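PDB 4BAX: glutamine synthetase from Streptomyces coelicolor, which belongs to the glutamine synthetase family, joining a beta-grasp domain to a larger catalytic domain in a ten-chain assembly. Local coordinates for residues Pro323-Val326 against Thr327-Val331. Residues are numbered along the deposited sequence; the frame is centred on the assembly and turned at random.
Sequences PYVV and TRLLV
Thr-327 grips the carbonyl oxygen of Pro-323 twice. Its backbone N donates to Pro-323 O at 3.0 Å, and its hydroxyl OG1 donates to the same oxygen at 2.6 Å, the two donors arriving from opposite faces of the carbonyl plane. The hydroxyl can turn back on the preceding turn because chi1 of 52° sets OG1 between the backbone N and the carbonyl carbon. Threonine suits this buried place: its hydroxyl is satisfied by the helix's own backbone, with a weak further bond to Ser-194. All of this belongs to the first turns of helix 323-341, the last helix of the chain, which lies against helices 94-103 and 190-210 and strand 110-121. Proline fits the first turn, where its missing N-H costs no helical bond. Tyr-324 is satisfied outside these turns at both its donors, the backbone N by Asp-322 OD1 and the phenol OH by Asp-195 OD1. Further along, Leu-329 N donates to Val-325 O at 3.0 Å, and Leu-330 N reaches Val-326 O at 3.1 Å. Arg-328 N donates to Tyr-324 O at 3.2 Å with an N-H...O angle of 145°, less straight than its neighbours. Valine and leucine side chains one turn apart pack side by side, apolar types suited to places where they meet each other: Val-325 CG1 lies alongside Leu-329 CD1 at 3.9 Å, and Val-326 CG2 runs beside Leu-330 CD1 at 4.0 Å.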
loop_
_atom_site.group_PDB
_atom_site.type_symbol
_atom_site.label_atom_id
_atom_site.label_comp_id
_atom_site.label_asym_id
_atom_site.label_seq_id
_atom_site.Cartn_x
_atom_site.Cartn_y
_atom_site.Cartn_z
ATOM N N PRO A 323 19.530 -37.089 15.872
ATOM C CA PRO A 323 19.217 -37.944 17.034
ATOM C C PRO A 323 19.903 -39.314 16.966
ATOM O O PRO A 323 20.367 -39.805 18.006
ATOM C CB PRO A 323 17.681 -38.081 16.990
ATOM C CG PRO A 323 17.279 -37.639 15.605
ATOM C CD PRO A 323 18.318 -36.625 15.175
ATOM N N TYR A 324 20.054 -39.859 15.758
ATOM C CA TYR A 324 20.712 -41.148 15.575
ATOM C C TYR A 324 22.146 -41.101 16.090
ATOM O O TYR A 324 22.654 -42.077 16.670
ATOM C CB TYR A 324 20.724 -41.549 14.085
ATOM C CG TYR A 324 19.367 -41.898 13.492
ATOM C CD1 TYR A 324 18.490 -42.745 14.152
ATOM C CD2 TYR A 324 18.938 -41.317 12.294
ATOM C CE1 TYR A 324 17.238 -43.036 13.626
ATOM C CE2 TYR A 324 17.685 -41.608 11.760
ATOM C CZ TYR A 324 16.843 -42.471 12.433
ATOM O OH TYR A 324 15.603 -42.770 11.921
ATOM N N VAL A 325 22.791 -39.963 15.852
ATOM C CA VAL A 325 24.166 -39.744 16.271
ATOM C C VAL A 325 24.363 -39.494 17.781
ATOM O O VAL A 325 25.161 -40.177 18.428
ATOM C CB VAL A 325 24.812 -38.612 15.421
ATOM C CG1 VAL A 325 26.236 -38.324 15.868
ATOM C CG2 VAL A 325 24.758 -38.989 13.935
ATOM N N VAL A 326 23.609 -38.557 18.352
ATOM C CA VAL A 326 23.763 -38.240 19.771
ATOM C C VAL A 326 23.415 -39.447 20.639
ATOM O O VAL A 326 24.119 -39.750 21.611
ATOM C CB VAL A 326 22.995 -36.956 20.194
ATOM C CG1 VAL A 326 21.477 -37.060 19.898
ATOM C CG2 VAL A 326 23.275 -36.622 21.641
ATOM N N THR A 327 22.373 -40.174 20.241
ATOM C CA THR A 327 21.991 -41.383 20.971
ATOM C C THR A 327 23.091 -42.458 20.861
ATOM O O THR A 327 23.477 -43.055 21.877
ATOM C CB THR A 327 20.620 -41.980 20.485
ATOM O OG1 THR A 327 20.621 -42.163 19.062
ATOM C CG2 THR A 327 19.430 -41.115 20.912
ATOM N N ARG A 328 23.656 -42.638 19.662
ATOM C CA ARG A 328 24.698 -43.659 19.457
ATOM C C ARG A 328 25.920 -43.375 20.334
ATOM O O ARG A 328 26.435 -44.278 21.017
ATOM C CB ARG A 328 25.117 -43.724 17.982
ATOM C CG ARG A 328 25.915 -44.985 17.602
ATOM C CD ARG A 328 27.279 -44.695 16.977
ATOM N NE ARG A 328 27.179 -43.670 15.950
ATOM C CZ ARG A 328 28.191 -42.910 15.550
ATOM N NH1 ARG A 328 29.394 -43.072 16.080
ATOM N NH2 ARG A 328 28.000 -41.992 14.603
ATOM N N LEU A 329 26.339 -42.106 20.332
ATOM C CA LEU A 329 27.524 -41.648 21.035
ATOM C C LEU A 329 27.394 -41.793 22.550
ATOM O O LEU A 329 28.341 -42.216 23.232
ATOM C CB LEU A 329 27.801 -40.187 20.677
ATOM C CG LEU A 329 28.322 -39.909 19.270
ATOM C CD1 LEU A 329 28.492 -38.416 19.049
ATOM C CD2 LEU A 329 29.637 -40.644 19.073
ATOM N N LEU A 330 26.227 -41.420 23.073
ATOM C CA LEU A 330 25.980 -41.527 24.505
ATOM C C LEU A 330 25.979 -42.988 24.941
ATOM O O LEU A 330 26.539 -43.323 25.982
ATOM C CB LEU A 330 24.668 -40.848 24.881
ATOM C CG LEU A 330 24.838 -39.335 24.993
ATOM C CD1 LEU A 330 23.482 -38.622 25.092
ATOM C CD2 LEU A 330 25.751 -39.003 26.188
ATOM N N VAL A 331 25.355 -43.853 24.149
ATOM C CA VAL A 331 25.361 -45.279 24.456
ATOM C C VAL A 331 26.774 -45.852 24.381
ATOM O O VAL A 331 27.202 -46.574 25.282
ATOM C CB VAL A 331 24.455 -46.051 23.507
ATOM C CG1 VAL A 331 24.773 -47.524 23.536
ATOM C CG2 VAL A 331 22.997 -45.794 23.865
#